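Local coordinates for beta-L-arabinobiosidase (Bacteroides thetaiotaomicron, PDB 5MQR), which is a glycoside hydrolase linked to the breakdown of plant pectin, probably with sialidase-like and arabinofuranosidase activities, at residues Ser317-Glu329 / Ala335-Leu348. Sequence-based numbering, arbitrary orientation.
Sequences SDGTYATVYNPSE and AISLSKDGLEYTTL
Tyr321, Thr323 and Tyr325 pair with Ser339, Ser337 and Ala335 in an antiparallel beta hairpin, the two middle strands of a four-stranded propeller blade. Each pair exchanges two backbone bonds, as in Thr323 N to Ser337 O (2.9 Å); strand 311-315 bonds to Ala322 and Val324, and strand 349-350 to Ile336. The hairpin illustrates how the buried serine hydroxyls of Ser337 and Ser339 are satisfied by backbone groups. Ser337 OG donates to Thr347 O at 2.7 Å, in the carbonyl plane, while Tyr325 OH approaches the same OG to 2.7 Å. Beyond the strand, Ser339-Lys340-Asp341-Gly342 begins a turn resembling the Asp-box of sialidases. With OG anti to the backbone N (chi1 175°), Ser339 receives Asp341 N and donates to Glu344 O at 2.7 Å. Asp341 OD1 accepts both Leu343 N and, through its syn lone pair, Glu344 N. The Tyr345 ring lies over Ser339 CB and touches Thr323 CG2 (CZ to CG2 3.7 Å); its hydroxyl bonds Tyr268 OH. A leucine in place of Tyr345 would probably cost Tyr268 OH one of its partners, though Gly342 O remains, and open a gap beside Thr323. Tyr321 OH is satisfied by Thr269 O, and Gly342 CA sits over the Tyr321 ring face, 3.7 Å from the centroid.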
ATOM      1  N   SER A 317       3.341 -13.750   8.323  1.00 28.43           N
ATOM      2  CA  SER A 317       2.600 -13.459   9.557  1.00 28.85           C
ATOM      3  C   SER A 317       1.302 -12.684   9.286  1.00 28.74           C
ATOM      4  O   SER A 317       0.431 -12.665  10.132  1.00 28.93           O
ATOM      5  CB  SER A 317       3.459 -12.691  10.577  1.00 28.65           C
ATOM      6  OG  SER A 317       3.675 -11.347  10.200  1.00 28.04           O
ATOM      7  N   ASP A 318       1.191 -12.035   8.128  1.00 28.49           N
ATOM      8  CA  ASP A 318      -0.053 -11.348   7.736  1.00 28.19           C
ATOM      9  C   ASP A 318      -1.050 -12.250   6.998  1.00 27.64           C
ATOM     10  O   ASP A 318      -2.032 -11.761   6.495  1.00 28.49           O
ATOM     11  CB  ASP A 318       0.258 -10.084   6.902  1.00 27.55           C
ATOM     12  CG  ASP A 318       0.862 -10.395   5.522  1.00 27.82           C
ATOM     13  OD1 ASP A 318       1.045 -11.593   5.181  1.00 27.96           O
ATOM     14  OD2 ASP A 318       1.145  -9.428   4.763  1.00 26.99           O
ATOM     15  N   GLY A 319      -0.796 -13.550   6.908  1.00 27.82           N
ATOM     16  CA  GLY A 319      -1.716 -14.475   6.239  1.00 27.95           C
ATOM     17  C   GLY A 319      -1.481 -14.642   4.736  1.00 27.76           C
ATOM     18  O   GLY A 319      -2.080 -15.525   4.120  1.00 28.82           O
ATOM     19  N   THR A 320      -0.605 -13.836   4.144  1.00 26.53           N
ATOM     20  CA  THR A 320      -0.279 -13.968   2.730  1.00 26.05           C
ATOM     21  C   THR A 320       0.937 -14.896   2.555  1.00 25.32           C
ATOM     22  O   THR A 320       1.384 -15.524   3.512  1.00 25.57           O
ATOM     23  CB  THR A 320      -0.063 -12.595   2.071  1.00 26.12           C
ATOM     24  OG1 THR A 320       1.145 -11.994   2.546  1.00 26.30           O
ATOM     25  CG2 THR A 320      -1.262 -11.681   2.339  1.00 27.03           C
ATOM     26  N   TYR A 321       1.413 -15.023   1.320  1.00 23.73           N
ATOM     27  CA  TYR A 321       2.428 -15.977   0.980  1.00 23.17           C
ATOM     28  C   TYR A 321       3.543 -15.294   0.177  1.00 22.19           C
ATOM     29  O   TYR A 321       3.315 -14.252  -0.449  1.00 21.29           O
ATOM     30  CB  TYR A 321       1.778 -17.125   0.213  1.00 23.46           C
ATOM     31  CG  TYR A 321       0.803 -17.936   1.062  1.00 24.08           C
ATOM     32  CD1 TYR A 321      -0.533 -17.537   1.221  1.00 24.31           C
ATOM     33  CD2 TYR A 321       1.207 -19.094   1.688  1.00 24.24           C
ATOM     34  CE1 TYR A 321      -1.435 -18.285   1.983  1.00 24.52           C
ATOM     35  CE2 TYR A 321       0.329 -19.837   2.453  1.00 25.22           C
ATOM     36  CZ  TYR A 321      -0.997 -19.423   2.598  1.00 25.37           C
ATOM     37  OH  TYR A 321      -1.849 -20.174   3.360  1.00 25.84           O
ATOM     38  N   ALA A 322       4.743 -15.874   0.248  1.00 21.24           N
ATOM     39  CA  ALA A 322       5.913 -15.389  -0.463  1.00 21.01           C
ATOM     40  C   ALA A 322       6.819 -16.551  -0.885  1.00 21.17           C
ATOM     41  O   ALA A 322       6.957 -17.549  -0.168  1.00 20.74           O
ATOM     42  CB  ALA A 322       6.705 -14.403   0.381  1.00 20.77           C
ATOM     43  N   THR A 323       7.427 -16.398  -2.065  1.00 21.11           N
ATOM     44  CA  THR A 323       8.501 -17.280  -2.518  1.00 21.66           C
ATOM     45  C   THR A 323       9.766 -16.455  -2.644  1.00 21.72           C
ATOM     46  O   THR A 323       9.695 -15.290  -3.023  1.00 22.40           O
ATOM     47  CB  THR A 323       8.175 -17.958  -3.853  1.00 21.37           C
ATOM     48  OG1 THR A 323       7.491 -17.027  -4.702  1.00 21.53           O
ATOM     49  CG2 THR A 323       7.311 -19.135  -3.623  1.00 21.68           C
ATOM     50  N   VAL A 324      10.903 -17.051  -2.287  1.00 21.99           N
ATOM     51  CA  VAL A 324      12.222 -16.428  -2.410  1.00 21.71           C
ATOM     52  C   VAL A 324      13.103 -17.393  -3.178  1.00 21.61           C
ATOM     53  O   VAL A 324      13.134 -18.583  -2.886  1.00 21.89           O
ATOM     54  CB  VAL A 324      12.814 -16.091  -1.026  1.00 22.18           C
ATOM     55  CG1 VAL A 324      14.190 -15.455  -1.146  1.00 22.01           C
ATOM     56  CG2 VAL A 324      11.863 -15.133  -0.301  1.00 22.41           C
ATOM     57  N   TYR A 325      13.764 -16.882  -4.207  1.00 21.21           N
ATOM     58  CA  TYR A 325      14.439 -17.717  -5.191  1.00 20.72           C
ATOM     59  C   TYR A 325      15.293 -16.893  -6.126  1.00 20.23           C
ATOM     60  O   TYR A 325      15.138 -15.685  -6.202  1.00 19.55           O
ATOM     61  CB  TYR A 325      13.435 -18.523  -6.022  1.00 21.08           C
ATOM     62  CG  TYR A 325      12.399 -17.733  -6.823  1.00 20.65           C
ATOM     63  CD1 TYR A 325      11.354 -17.055  -6.191  1.00 20.80           C
ATOM     64  CD2 TYR A 325      12.435 -17.699  -8.208  1.00 20.76           C
ATOM     65  CE1 TYR A 325      10.382 -16.360  -6.922  1.00 20.66           C
ATOM     66  CE2 TYR A 325      11.474 -17.001  -8.943  1.00 20.82           C
ATOM     67  CZ  TYR A 325      10.447 -16.337  -8.292  1.00 20.50           C
ATOM     68  OH  TYR A 325       9.527 -15.639  -9.001  1.00 20.14           O
ATOM     69  N   ASN A 326      16.174 -17.578  -6.850  1.00 20.43           N
ATOM     70  CA  ASN A 326      16.889 -17.003  -7.996  1.00 20.75           C
ATOM     71  C   ASN A 326      15.944 -17.110  -9.202  1.00 20.50           C
ATOM     72  O   ASN A 326      15.673 -18.214  -9.634  1.00 20.52           O
ATOM     73  CB  ASN A 326      18.207 -17.746  -8.281  1.00 21.14           C
ATOM     74  CG  ASN A 326      19.154 -17.755  -7.074  1.00 21.65           C
ATOM     75  OD1 ASN A 326      19.306 -18.789  -6.374  1.00 22.59           O
ATOM     76  ND2 ASN A 326      19.796 -16.609  -6.819  1.00 21.03           N
ATOM     77  N   PRO A 327      15.458 -15.965  -9.737  1.00 20.46           N
ATOM     78  CA  PRO A 327      14.523 -15.922 -10.856  1.00 20.82           C
ATOM     79  C   PRO A 327      15.272 -16.043 -12.193  1.00 21.62           C
ATOM     80  O   PRO A 327      15.129 -15.208 -13.092  1.00 21.43           O
ATOM     81  CB  PRO A 327      13.867 -14.548 -10.678  1.00 20.31           C
ATOM     82  CG  PRO A 327      15.006 -13.705 -10.213  1.00 20.18           C
ATOM     83  CD  PRO A 327      15.830 -14.590  -9.324  1.00 20.06           C
ATOM     84  N   SER A 328      16.087 -17.083 -12.313  1.00 22.49           N
ATOM     85  CA  SER A 328      17.140 -17.086 -13.298  1.00 22.98           C
ATOM     86  C   SER A 328      17.788 -18.441 -13.414  1.00 23.14           C
ATOM     87  O   SER A 328      17.685 -19.270 -12.498  1.00 22.60           O
ATOM     88  CB  SER A 328      18.196 -16.041 -12.902  1.00 23.20           C
ATOM     89  OG  SER A 328      19.225 -15.969 -13.878  1.00 24.02           O
ATOM     90  N   GLU A 329      18.450 -18.656 -14.550  1.00 23.79           N
ATOM     91  CA  GLU A 329      19.314 -19.837 -14.748  1.00 24.58           C
ATOM     92  C   GLU A 329      20.722 -19.630 -14.132  1.00 24.45           C
ATOM     93  O   GLU A 329      21.496 -20.572 -14.012  1.00 24.37           O
ATOM     94  CB  GLU A 329      19.406 -20.209 -16.230  1.00 25.40           C
ATOM     95  CG  GLU A 329      18.083 -20.734 -16.796  1.00 26.18           C
ATOM     96  CD  GLU A 329      17.655 -22.076 -16.189  1.00 26.82           C
ATOM     97  OE1 GLU A 329      18.538 -22.945 -15.993  1.00 27.64           O
ATOM     98  OE2 GLU A 329      16.449 -22.260 -15.874  1.00 26.89           O
ATOM     99  N   ALA A 335      15.442 -13.034  -5.292  1.00 20.17           N
ATOM    100  CA  ALA A 335      14.226 -12.258  -5.500  1.00 20.06           C
ATOM    101  C   ALA A 335      13.085 -12.808  -4.653  1.00 19.78           C
ATOM    102  O   ALA A 335      13.175 -13.902  -4.094  1.00 20.02           O
ATOM    103  CB  ALA A 335      13.853 -12.308  -6.976  1.00 20.31           C
ATOM    104  N   ILE A 336      12.016 -12.035  -4.582  1.00 19.38           N
ATOM    105  CA  ILE A 336      10.822 -12.389  -3.843  1.00 19.20           C
ATOM    106  C   ILE A 336       9.596 -12.152  -4.742  1.00 19.47           C
ATOM    107  O   ILE A 336       9.512 -11.144  -5.470  1.00 18.87           O
ATOM    108  CB  ILE A 336      10.701 -11.619  -2.502  1.00 19.13           C
ATOM    109  CG1 ILE A 336       9.441 -12.074  -1.727  1.00 19.75           C
ATOM    110  CG2 ILE A 336      10.717 -10.093  -2.699  1.00 18.54           C
ATOM    111  CD1 ILE A 336       9.356 -11.535  -0.310  1.00 20.28           C
ATOM    112  N   SER A 337       8.676 -13.113  -4.698  1.00 19.82           N
ATOM    113  CA  SER A 337       7.387 -13.025  -5.351  1.00 20.38           C
ATOM    114  C   SER A 337       6.292 -13.196  -4.290  1.00 20.72           C
ATOM    115  O   SER A 337       6.412 -14.040  -3.414  1.00 21.66           O
ATOM    116  CB  SER A 337       7.251 -14.107  -6.453  1.00 20.34           C
ATOM    117  OG  SER A 337       8.085 -13.885  -7.591  1.00 20.03           O
ATOM    118  N   LEU A 338       5.222 -12.417  -4.396  1.00 20.97           N
ATOM    119  CA  LEU A 338       4.106 -12.447  -3.432  1.00 21.13           C
ATOM    120  C   LEU A 338       2.834 -13.070  -4.009  1.00 22.06           C
ATOM    121  O   LEU A 338       2.627 -13.079  -5.233  1.00 21.59           O
ATOM    122  CB  LEU A 338       3.798 -11.025  -2.951  1.00 20.65           C
ATOM    123  CG  LEU A 338       5.014 -10.247  -2.434  1.00 20.51           C
ATOM    124  CD1 LEU A 338       4.623  -8.819  -2.111  1.00 20.31           C
ATOM    125  CD2 LEU A 338       5.662 -10.937  -1.234  1.00 20.52           C
ATOM    126  N   SER A 339       2.005 -13.601  -3.102  1.00 22.47           N
ATOM    127  CA  SER A 339       0.735 -14.247  -3.419  1.00 22.76           C
ATOM    128  C   SER A 339      -0.198 -14.018  -2.254  1.00 23.83           C
ATOM    129  O   SER A 339       0.235 -14.105  -1.096  1.00 23.01           O
ATOM    130  CB  SER A 339       0.908 -15.760  -3.592  1.00 23.07           C
ATOM    131  OG  SER A 339      -0.328 -16.436  -3.801  1.00 22.80           O
ATOM    132  N   LYS A 340      -1.462 -13.710  -2.565  1.00 25.11           N
ATOM    133  CA  LYS A 340      -2.512 -13.577  -1.548  1.00 26.79           C
ATOM    134  C   LYS A 340      -3.088 -14.913  -1.094  1.00 26.73           C
ATOM    135  O   LYS A 340      -3.669 -14.983  -0.018  1.00 27.60           O
ATOM    136  CB  LYS A 340      -3.661 -12.684  -2.058  1.00 28.61           C
ATOM    137  CG  LYS A 340      -4.499 -13.300  -3.173  1.00 30.12           C
ATOM    138  CD  LYS A 340      -5.787 -12.546  -3.376  1.00 33.08           C
ATOM    139  CE  LYS A 340      -6.662 -13.195  -4.447  1.00 35.09           C
ATOM    140  NZ  LYS A 340      -6.980 -12.170  -5.478  1.00 37.18           N
ATOM    141  N   ASP A 341      -2.978 -15.946  -1.924  1.00 26.40           N
ATOM    142  CA  ASP A 341      -3.629 -17.222  -1.661  1.00 27.31           C
ATOM    143  C   ASP A 341      -2.702 -18.436  -1.610  1.00 26.52           C
ATOM    144  O   ASP A 341      -3.166 -19.545  -1.389  1.00 26.13           O
ATOM    145  CB  ASP A 341      -4.760 -17.460  -2.685  1.00 29.16           C
ATOM    146  CG  ASP A 341      -4.278 -17.428  -4.161  1.00 30.51           C
ATOM    147  OD1 ASP A 341      -3.087 -17.740  -4.439  1.00 30.67           O
ATOM    148  OD2 ASP A 341      -5.114 -17.080  -5.042  1.00 31.90           O
ATOM    149  N   GLY A 342      -1.402 -18.241  -1.803  1.00 25.65           N
ATOM    150  CA  GLY A 342      -0.473 -19.364  -1.819  1.00 25.89           C
ATOM    151  C   GLY A 342      -0.419 -20.185  -3.105  1.00 25.84           C
ATOM    152  O   GLY A 342       0.310 -21.173  -3.157  1.00 25.41           O
ATOM    153  N   LEU A 343      -1.172 -19.783  -4.139  1.00 25.50           N
ATOM    154  CA  LEU A 343      -1.143 -20.465  -5.423  1.00 25.77           C
ATOM    155  C   LEU A 343      -0.686 -19.540  -6.535  1.00 25.13           C
ATOM    156  O   LEU A 343       0.295 -19.827  -7.183  1.00 24.90           O
ATOM    157  CB  LEU A 343      -2.499 -21.080  -5.728  1.00 26.52           C
ATOM    158  CG  LEU A 343      -2.852 -22.282  -4.857  1.00 27.46           C
ATOM    159  CD1 LEU A 343      -4.234 -22.798  -5.261  1.00 28.52           C
ATOM    160  CD2 LEU A 343      -1.825 -23.413  -4.947  1.00 27.93           C
ATOM    161  N   GLU A 344      -1.389 -18.436  -6.752  1.00 25.26           N
ATOM    162  CA  GLU A 344      -1.004 -17.456  -7.776  1.00 25.20           C
ATOM    163  C   GLU A 344      -0.034 -16.408  -7.253  1.00 23.33           C
ATOM    164  O   GLU A 344      -0.359 -15.666  -6.352  1.00 22.34           O
ATOM    165  CB  GLU A 344      -2.232 -16.733  -8.335  1.00 26.61           C
ATOM    166  CG  GLU A 344      -1.938 -15.779  -9.505  1.00 27.71           C
ATOM    167  CD  GLU A 344      -3.163 -15.001  -9.972  1.00 29.28           C
ATOM    168  OE1 GLU A 344      -4.250 -15.153  -9.375  1.00 32.38           O
ATOM    169  OE2 GLU A 344      -3.044 -14.193 -10.913  1.00 30.57           O
ATOM    170  N   TYR A 345       1.138 -16.330  -7.863  1.00 22.69           N
ATOM    171  CA  TYR A 345       2.123 -15.329  -7.516  1.00 22.26           C
ATOM    172  C   TYR A 345       2.134 -14.301  -8.603  1.00 22.04           C
ATOM    173  O   TYR A 345       2.087 -14.649  -9.777  1.00 22.82           O
ATOM    174  CB  TYR A 345       3.499 -15.965  -7.333  1.00 22.03           C
ATOM    175  CG  TYR A 345       3.597 -16.699  -6.014  1.00 21.83           C
ATOM    176  CD1 TYR A 345       3.092 -17.985  -5.869  1.00 21.62           C
ATOM    177  CD2 TYR A 345       4.171 -16.093  -4.899  1.00 21.56           C
ATOM    178  CE1 TYR A 345       3.167 -18.647  -4.667  1.00 21.59           C
ATOM    179  CE2 TYR A 345       4.240 -16.750  -3.685  1.00 21.39           C
ATOM    180  CZ  TYR A 345       3.747 -18.035  -3.579  1.00 21.48           C
ATOM    181  OH  TYR A 345       3.823 -18.714  -2.372  1.00 21.60           O
ATOM    182  N   THR A 346       2.163 -13.035  -8.208  1.00 22.09           N
ATOM    183  CA  THR A 346       1.904 -11.935  -9.129  1.00 22.20           C
ATOM    184  C   THR A 346       2.972 -10.866  -9.190  1.00 22.27           C
ATOM    185  O   THR A 346       2.877 -10.005 -10.037  1.00 22.81           O
ATOM    186  CB  THR A 346       0.567 -11.236  -8.759  1.00 22.31           C
ATOM    187  OG1 THR A 346       0.657 -10.694  -7.444  1.00 22.54           O
ATOM    188  CG2 THR A 346      -0.577 -12.246  -8.777  1.00 22.46           C
ATOM    189  N   THR A 347       3.974 -10.900  -8.309  1.00 22.03           N
ATOM    190  CA  THR A 347       5.022  -9.876  -8.257  1.00 21.35           C
ATOM    191  C   THR A 347       6.426 -10.500  -8.338  1.00 20.71           C
ATOM    192  O   THR A 347       6.608 -11.704  -8.097  1.00 20.36           O
ATOM    193  CB  THR A 347       4.942  -9.065  -6.926  1.00 21.52           C
ATOM    194  OG1 THR A 347       5.240  -9.914  -5.803  1.00 21.71           O
ATOM    195  CG2 THR A 347       3.545  -8.444  -6.743  1.00 21.99           C
ATOM    196  N   LEU A 348       7.403  -9.653  -8.646  1.00 20.17           N
ATOM    197  CA  LEU A 348       8.809 -10.040  -8.644  1.00 20.11           C
ATOM    198  C   LEU A 348       9.653  -8.830  -8.304  1.00 19.95           C
ATOM    199  O   LEU A 348       9.672  -7.865  -9.045  1.00 21.25           O
ATOM    200  CB  LEU A 348       9.222 -10.605  -9.991  1.00 20.12           C
ATOM    201  CG  LEU A 348      10.660 -11.127 -10.061  1.00 20.14           C
ATOM    202  CD1 LEU A 348      10.809 -12.334  -9.150  1.00 20.49           C
ATOM    203  CD2 LEU A 348      11.031 -11.458 -11.491  1.00 20.31           C
TER